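Local coordinates for protein AlyGC mutant - R241A (Glaciecola chathamensis S18K6, PDB 5GKQ) that catalyses the cleavage of alginate as a lyase of polysaccharide lyase family 6, here in a mutant form with calcium and mannuronate units bound, at residues A[185-190]-A[216-221]; A[241-246]-A[266-271]; A[290-295]-A[324-329]; A[303-308]-A[335-340]. One frame throughout, in Å; residues are numbered along the deposited sequence.

Along the chain from the N terminus, interaction 1 comes first. It joins 185-190 to 216-221 and closes a loop of 25 residues that holds strand 200-207. Interaction 2 follows in series and joins 241-246 to 266-271 across 19 residues. The two touch through Asn218 and Asn245, and both reach the same mannuronate unit. Interaction 3 (290-295 with 324-329) closes 28 residues, and interaction 4 (303-308 with 335-340) closes 26. These two cross, since their segments alternate, and meet where Val295 N lies near Tyr303 O. Interaction 2 touches both. Together the four contacts tie successive turns of the N-terminal parallel beta-helix. Interactions 1, 2 and 4 supply residues to the glycan pocket.

Interaction 1 (A[185-190]-A[216-221]); sequences LRIGTS and ISNKSG. With BEM (beta-D-mannopyranuronic acid), chain C; BEM (beta-D-mannopyranuronic acid), chain B; BEM (beta-D-mannopyranuronic acid), chain D.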
# COMPACT_ATOMS: atom_id res chain seq x y z
N LEU A 185 20.72 -17.40 -13.13
CA LEU A 185 20.81 -18.80 -13.53
C LEU A 185 21.15 -19.68 -12.33
O LEU A 185 22.15 -19.44 -11.65
CB LEU A 185 21.87 -18.99 -14.62
CG LEU A 185 22.20 -20.41 -15.10
CD1 LEU A 185 20.99 -21.05 -15.72
CD2 LEU A 185 23.32 -20.36 -16.11
N ARG A 186 20.35 -20.72 -12.11
CA ARG A 186 20.57 -21.68 -11.04
C ARG A 186 20.60 -23.09 -11.61
O ARG A 186 19.68 -23.48 -12.34
CB ARG A 186 19.45 -21.57 -9.99
CG ARG A 186 19.74 -22.26 -8.67
CD ARG A 186 18.50 -22.28 -7.81
NE ARG A 186 17.52 -23.25 -8.28
CZ ARG A 186 16.20 -23.13 -8.15
NH1 ARG A 186 15.68 -22.06 -7.58
NH2 ARG A 186 15.40 -24.07 -8.62
N ILE A 187 21.62 -23.85 -11.28
CA ILE A 187 21.82 -25.19 -11.82
C ILE A 187 21.77 -26.18 -10.65
O ILE A 187 22.80 -26.59 -10.11
CB ILE A 187 23.13 -25.31 -12.59
CG1 ILE A 187 23.24 -24.19 -13.59
CG2 ILE A 187 23.20 -26.65 -13.31
CD1 ILE A 187 24.62 -24.05 -14.13
N GLY A 188 20.57 -26.61 -10.28
CA GLY A 188 20.35 -27.54 -9.20
C GLY A 188 19.79 -26.85 -7.97
O GLY A 188 19.48 -25.66 -7.98
N THR A 189 19.66 -27.63 -6.90
CA THR A 189 19.30 -27.12 -5.59
C THR A 189 20.19 -27.80 -4.55
O THR A 189 21.02 -28.66 -4.86
CB THR A 189 17.82 -27.36 -5.28
OG1 THR A 189 17.45 -28.66 -5.74
CG2 THR A 189 16.97 -26.37 -5.98
N SER A 190 20.05 -27.40 -3.28
CA SER A 190 20.94 -27.93 -2.26
C SER A 190 20.71 -29.43 -2.09
O SER A 190 21.65 -30.23 -2.16
CB SER A 190 20.75 -27.19 -0.94
OG SER A 190 19.41 -27.25 -0.51
N ILE A 216 24.97 -16.34 -11.07
CA ILE A 216 24.82 -17.77 -11.28
C ILE A 216 24.96 -18.45 -9.93
O ILE A 216 25.87 -18.14 -9.16
CB ILE A 216 25.88 -18.30 -12.27
CG1 ILE A 216 25.70 -17.63 -13.62
CG2 ILE A 216 25.78 -19.80 -12.40
CD1 ILE A 216 26.72 -18.06 -14.62
N SER A 217 24.05 -19.37 -9.63
CA SER A 217 24.14 -20.22 -8.45
C SER A 217 24.27 -21.65 -8.93
O SER A 217 23.29 -22.24 -9.41
CB SER A 217 22.92 -20.04 -7.55
OG SER A 217 23.12 -20.63 -6.28
N ASN A 218 25.46 -22.22 -8.82
CA ASN A 218 25.67 -23.61 -9.17
C ASN A 218 25.44 -24.49 -7.95
O ASN A 218 26.08 -24.30 -6.92
CB ASN A 218 27.07 -23.85 -9.70
CG ASN A 218 27.25 -25.27 -10.21
OD1 ASN A 218 26.79 -25.60 -11.30
ND2 ASN A 218 27.90 -26.11 -9.41
N LYS A 219 24.56 -25.47 -8.09
CA LYS A 219 24.21 -26.34 -6.98
C LYS A 219 24.09 -27.78 -7.47
O LYS A 219 23.13 -28.49 -7.18
CB LYS A 219 22.93 -25.86 -6.30
CG LYS A 219 23.07 -24.51 -5.65
CD LYS A 219 21.75 -23.98 -5.14
CE LYS A 219 21.95 -22.83 -4.18
NZ LYS A 219 20.67 -22.12 -3.99
N SER A 220 25.08 -28.24 -8.23
CA SER A 220 25.08 -29.59 -8.78
C SER A 220 26.52 -29.97 -9.04
O SER A 220 27.43 -29.16 -8.89
CB SER A 220 24.28 -29.68 -10.07
OG SER A 220 23.33 -28.64 -10.13
N GLY A 221 26.71 -31.19 -9.51
CA GLY A 221 28.03 -31.72 -9.76
C GLY A 221 28.42 -31.63 -11.23
O GLY A 221 27.58 -31.75 -12.11
C1 BEM C . 14.87 -22.35 -2.85
C2 BEM C . 15.07 -21.25 -1.84
O2 BEM C . 14.84 -21.71 -0.51
C3 BEM C . 16.48 -20.76 -1.94
O3 BEM C . 16.70 -19.78 -0.95
C4 BEM C . 17.44 -21.88 -1.73
O4 BEM C . 18.75 -21.33 -1.65
C5 BEM C . 17.19 -22.86 -2.87
O5 BEM C . 15.87 -23.34 -2.71
C6 BEM C . 18.10 -24.02 -2.76
O6B BEM C . 17.74 -24.93 -2.03
O6A BEM C . 19.29 -23.78 -2.89
C1 BEM B . 19.20 -21.43 -0.29
C2 BEM B . 20.08 -22.64 -0.19
O2 BEM B . 20.28 -22.98 -1.55
C3 BEM B . 21.44 -22.51 0.48
O3 BEM B . 22.39 -23.29 -0.26
C4 BEM B . 21.98 -21.10 0.64
O4 BEM B . 22.15 -20.85 2.04
C5 BEM B . 21.12 -20.00 0.05
O5 BEM B . 19.74 -20.26 0.28
C6 BEM B . 21.40 -19.79 -1.40
O6B BEM B . 20.58 -19.09 -2.01
O6A BEM B . 22.56 -19.94 -1.81
C1 BEM D . 11.32 -25.86 -4.21
C2 BEM D . 12.40 -26.29 -3.24
O2 BEM D . 13.39 -27.03 -3.94
C3 BEM D . 13.00 -25.08 -2.55
O3 BEM D . 14.22 -25.36 -1.88
C4 BEM D . 13.36 -23.98 -3.51
O4 BEM D . 13.56 -22.85 -2.68
C5 BEM D . 12.18 -23.71 -4.41
O5 BEM D . 11.86 -24.90 -5.11
C6 BEM D . 12.54 -22.50 -5.23
O6B BEM D . 12.59 -22.53 -6.48
O6A BEM D . 12.92 -21.52 -4.57
O1 BEM D . 10.82 -27.01 -4.87
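Leu185, Arg186 and Ile187 pair in parallel with Ile216, Ser217 and Asn218. Ser217 N donates to Leu185 O at 2.8 Å, and Ile187 N to Ser217 O at 3.0 Å. Both bonds are nearly straight. Lys219 N donates to Ile187 O, but the place of that oxygen is less certain. Strands 185-188 and 214-219 are neighbours, one from each of two successive turns of the parallel beta-helix of the pectate lyase-like clan.

One face carries Leu185, Ile187, Ile216 and Asn218. There Leu185 CB meets Ile216 CG1 at 4.2 Å. Asn218 ND2 donates to Ser220 O at 3.1 Å, tilted from the carbonyl plane, while its OD1 takes a bond from Asn223.

The other face carries Arg186 and Ser217. Ser217 OG is hydrogen-bonded to Glu214 OE1. The Arg186 chain bends at chi3 (75°), which brings NE back to Gly188 O in a weak bond. Its NH1 makes a weak bond with O6B of the chain D mannuronate at 3.3 Å, at the edge of the guanidinium. Arg153 also binds the glycan.

Lys219, extended beyond CG, places NZ between two sugars. NZ donates to O2 of the chain B unit at 2.6 Å and to carboxylate oxygen O6A of the chain C unit. The NZ to O6A distance is very short, so its exact length is doubtful. Ser190 OG takes the other oxygen of that carboxylate, O6B, at 3.2 Å. Main-chain groups hold the strands together, while side-chain donors receive the uronate carboxylates. This chemistry suits a pocket for an acidic polysaccharide such as alginate.

Interaction 2 (A[241-246]-A[266-271]); sequences HGNGNI and INRDQI. With BEM (beta-D-mannopyranuronic acid), chain B.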
# COMPACT_ATOMS: atom_id res chain seq x y z
N HIS A 241 26.74 -25.13 -3.89
CA HIS A 241 26.78 -26.53 -3.51
C HIS A 241 27.23 -27.35 -4.72
O HIS A 241 27.10 -26.92 -5.86
CB HIS A 241 25.41 -27.00 -3.03
CG HIS A 241 24.80 -26.12 -1.99
ND1 HIS A 241 25.38 -25.92 -0.76
CD2 HIS A 241 23.66 -25.39 -1.99
CE1 HIS A 241 24.63 -25.10 -0.05
NE2 HIS A 241 23.58 -24.76 -0.77
N GLY A 242 27.78 -28.52 -4.45
CA GLY A 242 28.12 -29.43 -5.52
C GLY A 242 29.55 -29.31 -5.99
O GLY A 242 30.10 -28.21 -6.05
N ASN A 243 30.16 -30.44 -6.34
CA ASN A 243 31.59 -30.58 -6.55
C ASN A 243 31.91 -30.88 -8.01
O ASN A 243 31.04 -31.14 -8.83
CB ASN A 243 32.15 -31.70 -5.67
CG ASN A 243 31.52 -31.72 -4.28
OD1 ASN A 243 31.46 -30.70 -3.59
ND2 ASN A 243 31.06 -32.89 -3.87
N GLY A 244 33.19 -30.85 -8.34
CA GLY A 244 33.66 -31.25 -9.65
C GLY A 244 33.38 -30.30 -10.80
O GLY A 244 33.57 -30.68 -11.95
N ASN A 245 32.97 -29.07 -10.52
CA ASN A 245 32.61 -28.13 -11.56
C ASN A 245 33.85 -27.46 -12.13
O ASN A 245 34.88 -27.36 -11.48
CB ASN A 245 31.66 -27.09 -10.99
CG ASN A 245 30.46 -27.71 -10.36
OD1 ASN A 245 29.56 -28.16 -11.06
ND2 ASN A 245 30.43 -27.75 -9.05
N ILE A 246 33.74 -26.99 -13.36
CA ILE A 246 34.83 -26.25 -13.99
C ILE A 246 34.31 -24.89 -14.45
O ILE A 246 33.29 -24.80 -15.15
CB ILE A 246 35.47 -27.01 -15.16
CG1 ILE A 246 36.48 -26.13 -15.88
CG2 ILE A 246 34.43 -27.46 -16.13
CD1 ILE A 246 37.50 -26.90 -16.74
N ILE A 266 33.52 -22.67 -3.41
CA ILE A 266 33.11 -23.37 -2.26
C ILE A 266 33.14 -24.82 -2.68
O ILE A 266 33.03 -25.11 -3.82
CB ILE A 266 31.69 -23.01 -1.91
CG1 ILE A 266 31.56 -21.53 -1.81
CG2 ILE A 266 31.32 -23.57 -0.58
CD1 ILE A 266 30.18 -21.09 -1.45
N ASN A 267 33.31 -25.73 -1.75
CA ASN A 267 33.32 -27.14 -2.04
C ASN A 267 34.51 -27.79 -2.68
O ASN A 267 35.58 -27.27 -2.67
CB ASN A 267 32.03 -27.56 -2.71
CG ASN A 267 30.85 -26.91 -2.11
OD1 ASN A 267 30.46 -27.21 -1.02
ND2 ASN A 267 30.27 -26.01 -2.82
N ARG A 268 34.30 -28.96 -3.22
CA ARG A 268 35.36 -29.78 -3.76
C ARG A 268 35.62 -29.91 -5.23
O ARG A 268 34.74 -29.86 -6.02
CB ARG A 268 35.02 -31.20 -3.35
CG ARG A 268 35.86 -31.82 -2.27
CD ARG A 268 35.26 -33.12 -1.78
NE ARG A 268 34.01 -32.87 -1.09
CZ ARG A 268 32.99 -33.70 -1.10
NH1 ARG A 268 31.88 -33.41 -0.45
NH2 ARG A 268 33.09 -34.83 -1.76
N ASP A 269 36.89 -30.10 -5.58
CA ASP A 269 37.32 -30.45 -6.93
C ASP A 269 36.92 -29.42 -7.98
O ASP A 269 36.69 -29.77 -9.14
CB ASP A 269 36.81 -31.84 -7.34
CG ASP A 269 37.30 -32.93 -6.42
OD1 ASP A 269 38.46 -32.86 -5.95
OD2 ASP A 269 36.53 -33.88 -6.16
N GLN A 270 36.85 -28.15 -7.59
CA GLN A 270 36.52 -27.08 -8.51
C GLN A 270 37.77 -26.62 -9.24
O GLN A 270 38.83 -26.43 -8.62
CB GLN A 270 35.90 -25.89 -7.76
CG GLN A 270 35.00 -26.26 -6.59
CD GLN A 270 33.64 -26.76 -7.03
OE1 GLN A 270 33.47 -27.22 -8.16
NE2 GLN A 270 32.66 -26.69 -6.15
N ILE A 271 37.65 -26.43 -10.55
CA ILE A 271 38.72 -25.89 -11.37
C ILE A 271 38.30 -24.50 -11.84
O ILE A 271 37.22 -24.32 -12.40
CB ILE A 271 39.03 -26.80 -12.57
CG1 ILE A 271 39.47 -28.17 -12.07
CG2 ILE A 271 40.09 -26.16 -13.46
CD1 ILE A 271 39.50 -29.24 -13.14
C1 BEM B . 19.20 -21.43 -0.29
C2 BEM B . 20.08 -22.64 -0.19
O2 BEM B . 20.28 -22.98 -1.55
C3 BEM B . 21.44 -22.51 0.48
O3 BEM B . 22.39 -23.29 -0.26
C4 BEM B . 21.98 -21.10 0.64
O4 BEM B . 22.15 -20.85 2.04
C5 BEM B . 21.12 -20.00 0.05
O5 BEM B . 19.74 -20.26 0.28
C6 BEM B . 21.40 -19.79 -1.40
O6B BEM B . 20.58 -19.09 -2.01
O6A BEM B . 22.56 -19.94 -1.81
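Gly244 and Asn245 pair with Arg268 and Ile271 through main-chain bonds. Gly244 N donates to Arg268 O at 3.0 Å, and Ile271 N donates to Asn245 O at 3.1 Å. The two segments run nearly parallel as loops that lead into strands 246-253 and 271-278 of the beta-helix.

The amide bonds centre on Gln270. Its chain bends at chi2 (-76°), and this turns the amide toward the 242-245 loop. OE1 accepts from Asn245 N at 3.0 Å, with the N nearly in line with the C=O bond, though the N-H itself is bent (143°). It also accepts from Asn245 ND2 at 3.2 Å, in the carbonyl plane on a lone pair. The two amides lie side by side and nearly coplanar. On the other branch, NE2 donates to Gly242 O at 3.0 Å and to Ile266 O at 2.8 Å. Asn245 OD1 takes a bond from Asn223 N.

One contact is between flat groups. Asn243 ND2 sits over one face of the Arg268 guanidinium, 3.3 Å above its plane and toward the rim, with the two planes 42° apart.

Apolar contact is limited to Ile246 CG1 and Ile271 CB at 4.2 Å. His241 points away from 266-271 to the chain B mannuronate, whose O2 lies at its ring edge.

With two acceptors at NE2 and two donors at OE1, the Gln270 amide is fixed in rotation. Turning it over would set like groups against each other.

Interaction 3 (A[290-295]-A[324-329]); sequences TVMNGV and FAAGSD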
# COMPACT_ATOMS: atom_id res chain seq x y z
N THR A 290 36.75 -15.31 -4.34
CA THR A 290 36.45 -15.64 -2.96
C THR A 290 36.64 -17.13 -2.77
O THR A 290 36.08 -17.92 -3.53
CB THR A 290 35.03 -15.26 -2.62
OG1 THR A 290 34.87 -13.85 -2.77
CG2 THR A 290 34.77 -15.61 -1.25
N VAL A 291 37.42 -17.51 -1.77
CA VAL A 291 37.63 -18.90 -1.43
C VAL A 291 37.03 -19.12 -0.05
O VAL A 291 37.63 -18.78 0.97
CB VAL A 291 39.11 -19.28 -1.48
CG1 VAL A 291 39.28 -20.75 -1.21
CG2 VAL A 291 39.70 -18.89 -2.84
N MET A 292 35.85 -19.71 -0.00
CA MET A 292 35.10 -19.77 1.24
C MET A 292 35.71 -20.75 2.24
O MET A 292 36.40 -21.70 1.90
CB MET A 292 33.66 -20.19 0.96
CG MET A 292 32.78 -19.09 0.44
SD MET A 292 32.20 -17.97 1.73
CE MET A 292 33.30 -16.69 1.46
N ASN A 293 35.42 -20.47 3.50
CA ASN A 293 35.53 -21.45 4.57
C ASN A 293 34.23 -22.25 4.63
O ASN A 293 33.14 -21.74 4.35
CB ASN A 293 35.79 -20.75 5.90
CG ASN A 293 37.22 -20.92 6.38
OD1 ASN A 293 38.17 -20.90 5.59
ND2 ASN A 293 37.39 -21.09 7.68
N GLY A 294 34.32 -23.51 4.97
CA GLY A 294 33.11 -24.30 4.99
C GLY A 294 32.65 -24.74 6.34
O GLY A 294 33.27 -24.51 7.32
N VAL A 295 31.51 -25.40 6.35
CA VAL A 295 30.95 -25.92 7.56
C VAL A 295 31.44 -27.34 7.55
O VAL A 295 31.35 -28.02 6.55
CB VAL A 295 29.45 -25.88 7.54
CG1 VAL A 295 28.92 -26.67 8.71
CG2 VAL A 295 29.00 -24.44 7.65
N PHE A 324 40.63 -15.00 0.93
CA PHE A 324 40.91 -16.39 1.23
C PHE A 324 40.34 -16.74 2.59
O PHE A 324 40.39 -15.93 3.51
CB PHE A 324 42.40 -16.67 1.18
CG PHE A 324 42.98 -16.54 -0.19
CD1 PHE A 324 42.47 -17.29 -1.23
CD2 PHE A 324 44.01 -15.67 -0.45
CE1 PHE A 324 43.00 -17.17 -2.49
CE2 PHE A 324 44.52 -15.56 -1.72
CZ PHE A 324 44.02 -16.31 -2.73
N ALA A 325 39.77 -17.94 2.69
CA ALA A 325 39.16 -18.45 3.91
C ALA A 325 38.02 -17.57 4.40
O ALA A 325 37.75 -17.51 5.59
CB ALA A 325 40.20 -18.65 5.01
N ALA A 326 37.35 -16.90 3.48
CA ALA A 326 36.35 -15.91 3.84
C ALA A 326 35.16 -16.55 4.54
O ALA A 326 34.82 -17.71 4.30
CB ALA A 326 35.90 -15.15 2.60
N GLY A 327 34.53 -15.80 5.44
CA GLY A 327 33.45 -16.35 6.24
C GLY A 327 33.87 -17.11 7.49
O GLY A 327 33.00 -17.58 8.22
N SER A 328 35.17 -17.24 7.74
CA SER A 328 35.66 -18.00 8.89
C SER A 328 35.01 -17.51 10.18
O SER A 328 35.10 -16.33 10.52
CB SER A 328 37.18 -17.90 9.00
OG SER A 328 37.74 -18.98 9.73
N ASP A 329 34.33 -18.42 10.86
CA ASP A 329 33.74 -18.14 12.16
C ASP A 329 33.69 -19.45 12.93
O ASP A 329 34.43 -20.39 12.63
CB ASP A 329 32.38 -17.44 11.98
CG ASP A 329 31.34 -18.32 11.31
OD1 ASP A 329 31.42 -19.56 11.37
OD2 ASP A 329 30.42 -17.74 10.70
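Asn293, just after strand 289-292, points toward Ala325, Ala326 and Ser328. Its CB lies 3.6 Å from Ala326 O. CG comes next, 3.5 Å from Ala325 O. OD1 then turns to the methyl group of Ala325 and, beyond the two segments, to Pro336. ND2 runs past Ser328 OG without a bond to it. It donates instead to Arg332 O and to Asp359 OD2. With a leucine in its place, the Arg332 carbonyl and the Asp359 carboxylate would probably lose the donor they share, and with it the link from Asn293 to those loops.

The main chain of Asn293 also bonds. Its N donates to Ala326 O at 2.9 Å, almost straight (171°) and in the carbonyl plane. Ala326 N returns a bond to Val291 O at 3.1 Å, tilted from that plane.

Strands 289-292 and 322-326 are parallel neighbours in the beta-helix, and the chain turns a corner at Phe324 and Ala325. Residues Ala325 to Ser328 form a type II beta turn. Gly327 is its third residue, with phi of 84°, a position where a CB would jam against the preceding carbonyl.

On the strand, Val291 CG2 meets the edge of the Phe324 ring at CD1, 3.6 Å away. The Phe324 and Phe366 rings meet edge-to-face. Met292 starts away from 324-329, but bends at chi2 (-79°) and chi3 bring its CE back to Ala326 CB. Thr290 CG2 reaches the same methyl group at 4.0 Å. Gly327 O takes a bond from NE of Arg332, a residue of the glycan pocket.

Interaction 4 (A[303-308]-A[335-340]); sequences YHQVDN and APINSN. With BEM (beta-D-mannopyranuronic acid), chain E.
The Asp307 carboxylate and the Asn338 amide run alongside each other in the same direction, with planes 35° apart. Asp307 OD1 faces Ile337 CG2 at 3.7 Å. The Tyr303 ring belongs to the sugar site. C5 of the chain E mannuronate lies 3.7 Å above one face, toward the rim. The His241 ring also meets the Tyr303 ring, with planes at about 45°. Tyr303 N donates to sugar O6B at 2.9 Å. With an alanine here the sugar is likely to lose the flat surface against it, and His241 its ring neighbour.

The loop 303-308 comes before strand 310-317. The other segment runs into strand 339-347, so the contact joins neighbouring turns of the parallel beta-helix. Ile337 O is gripped twice. Asn308 N donates to it at 3.0 Å with an angle of 161°. Ser339 OG, set beside its own backbone N (chi1 -54°), reaches back and donates at 3.0 Å from above the carbonyl plane; it is also hydrogen-bonded to Ala309 N. Ile337 N makes a weak bond to Val306 O. Val306 CG1 rests against Pro336 CB at 4.2 Å. Asn308 ND2 turns to Asp269 OD1 on the preceding turn.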
# COMPACT_ATOMS: atom_id res chain seq x y z
N TYR A 303 27.44 -24.86 3.13
CA TYR A 303 28.68 -24.69 2.39
C TYR A 303 29.74 -25.63 2.94
O TYR A 303 30.03 -25.60 4.14
CB TYR A 303 29.16 -23.25 2.49
CG TYR A 303 28.26 -22.28 1.77
CD1 TYR A 303 27.40 -22.73 0.79
CD2 TYR A 303 28.28 -20.93 2.07
CE1 TYR A 303 26.58 -21.86 0.13
CE2 TYR A 303 27.47 -20.05 1.41
CZ TYR A 303 26.61 -20.52 0.44
OH TYR A 303 25.80 -19.64 -0.21
N HIS A 304 30.30 -26.47 2.09
CA HIS A 304 31.28 -27.45 2.52
C HIS A 304 32.69 -26.95 2.28
O HIS A 304 32.95 -26.18 1.35
CB HIS A 304 31.09 -28.77 1.79
CG HIS A 304 29.89 -29.53 2.26
ND1 HIS A 304 29.65 -30.84 1.89
CD2 HIS A 304 28.88 -29.18 3.07
CE1 HIS A 304 28.53 -31.25 2.45
NE2 HIS A 304 28.04 -30.26 3.17
N GLN A 305 33.60 -27.40 3.12
CA GLN A 305 35.00 -27.02 3.05
C GLN A 305 35.53 -27.09 1.62
O GLN A 305 35.22 -28.02 0.87
CB GLN A 305 35.80 -27.94 3.98
CG GLN A 305 37.27 -28.00 3.71
CD GLN A 305 38.00 -28.83 4.73
OE1 GLN A 305 38.69 -28.29 5.59
NE2 GLN A 305 37.87 -30.15 4.64
N VAL A 306 36.29 -26.06 1.23
CA VAL A 306 36.96 -26.08 -0.06
C VAL A 306 38.06 -27.12 -0.01
O VAL A 306 38.90 -27.13 0.91
CB VAL A 306 37.52 -24.69 -0.41
CG1 VAL A 306 38.62 -24.82 -1.46
CG2 VAL A 306 36.41 -23.78 -0.89
N ASP A 307 38.06 -28.02 -0.98
CA ASP A 307 38.93 -29.18 -0.96
C ASP A 307 39.33 -29.50 -2.39
O ASP A 307 38.47 -29.75 -3.23
CB ASP A 307 38.20 -30.35 -0.28
CG ASP A 307 39.08 -31.57 -0.07
OD1 ASP A 307 40.26 -31.58 -0.50
OD2 ASP A 307 38.58 -32.53 0.54
N ASN A 308 40.63 -29.45 -2.66
CA ASN A 308 41.18 -29.68 -3.99
C ASN A 308 40.61 -28.69 -5.02
O ASN A 308 40.17 -29.07 -6.10
CB ASN A 308 40.96 -31.13 -4.43
CG ASN A 308 41.62 -31.44 -5.75
OD1 ASN A 308 42.69 -30.93 -6.06
ND2 ASN A 308 40.97 -32.28 -6.55
N ALA A 335 38.97 -24.55 7.06
CA ALA A 335 39.73 -23.76 6.12
C ALA A 335 40.01 -24.57 4.85
O ALA A 335 39.89 -25.79 4.85
CB ALA A 335 41.04 -23.31 6.76
N PRO A 336 40.37 -23.90 3.76
CA PRO A 336 40.70 -24.62 2.52
C PRO A 336 41.76 -25.68 2.72
O PRO A 336 42.61 -25.60 3.61
CB PRO A 336 41.20 -23.51 1.60
CG PRO A 336 40.45 -22.33 2.04
CD PRO A 336 40.32 -22.44 3.53
N ILE A 337 41.72 -26.68 1.85
CA ILE A 337 42.48 -27.92 2.02
C ILE A 337 42.89 -28.42 0.64
O ILE A 337 42.09 -28.40 -0.30
CB ILE A 337 41.61 -28.95 2.77
CG1 ILE A 337 41.62 -28.67 4.27
CG2 ILE A 337 42.05 -30.34 2.50
CD1 ILE A 337 42.97 -28.75 4.85
N ASN A 338 44.15 -28.84 0.51
CA ASN A 338 44.64 -29.56 -0.68
C ASN A 338 44.41 -28.79 -1.98
O ASN A 338 44.15 -29.39 -3.02
CB ASN A 338 44.00 -30.94 -0.81
CG ASN A 338 44.31 -31.85 0.34
OD1 ASN A 338 43.41 -32.45 0.92
ND2 ASN A 338 45.60 -31.99 0.66
N SER A 339 44.48 -27.47 -1.93
CA SER A 339 44.17 -26.67 -3.10
C SER A 339 45.45 -26.09 -3.69
O SER A 339 46.54 -26.18 -3.11
CB SER A 339 43.18 -25.55 -2.75
OG SER A 339 42.00 -26.04 -2.12
N ASN A 340 45.33 -25.50 -4.88
CA ASN A 340 46.49 -24.93 -5.54
C ASN A 340 46.11 -23.70 -6.33
O ASN A 340 45.08 -23.67 -7.00
CB ASN A 340 47.15 -25.95 -6.45
CG ASN A 340 47.87 -27.01 -5.68
OD1 ASN A 340 49.00 -26.81 -5.26
ND2 ASN A 340 47.20 -28.12 -5.44
C1 BEM E . 23.55 -20.66 2.28
C2 BEM E . 23.72 -19.16 2.54
O2 BEM E . 22.50 -18.47 2.22
C3 BEM E . 24.23 -18.79 3.94
O3 BEM E . 23.34 -17.87 4.57
C4 BEM E . 24.42 -19.96 4.89
O4 BEM E . 25.22 -19.54 5.98
C5 BEM E . 25.11 -21.05 4.11
O5 BEM E . 24.11 -21.58 3.25
C6 BEM E . 25.83 -22.02 5.01
O6B BEM E . 25.74 -23.22 4.74
O6A BEM E . 26.88 -21.60 5.52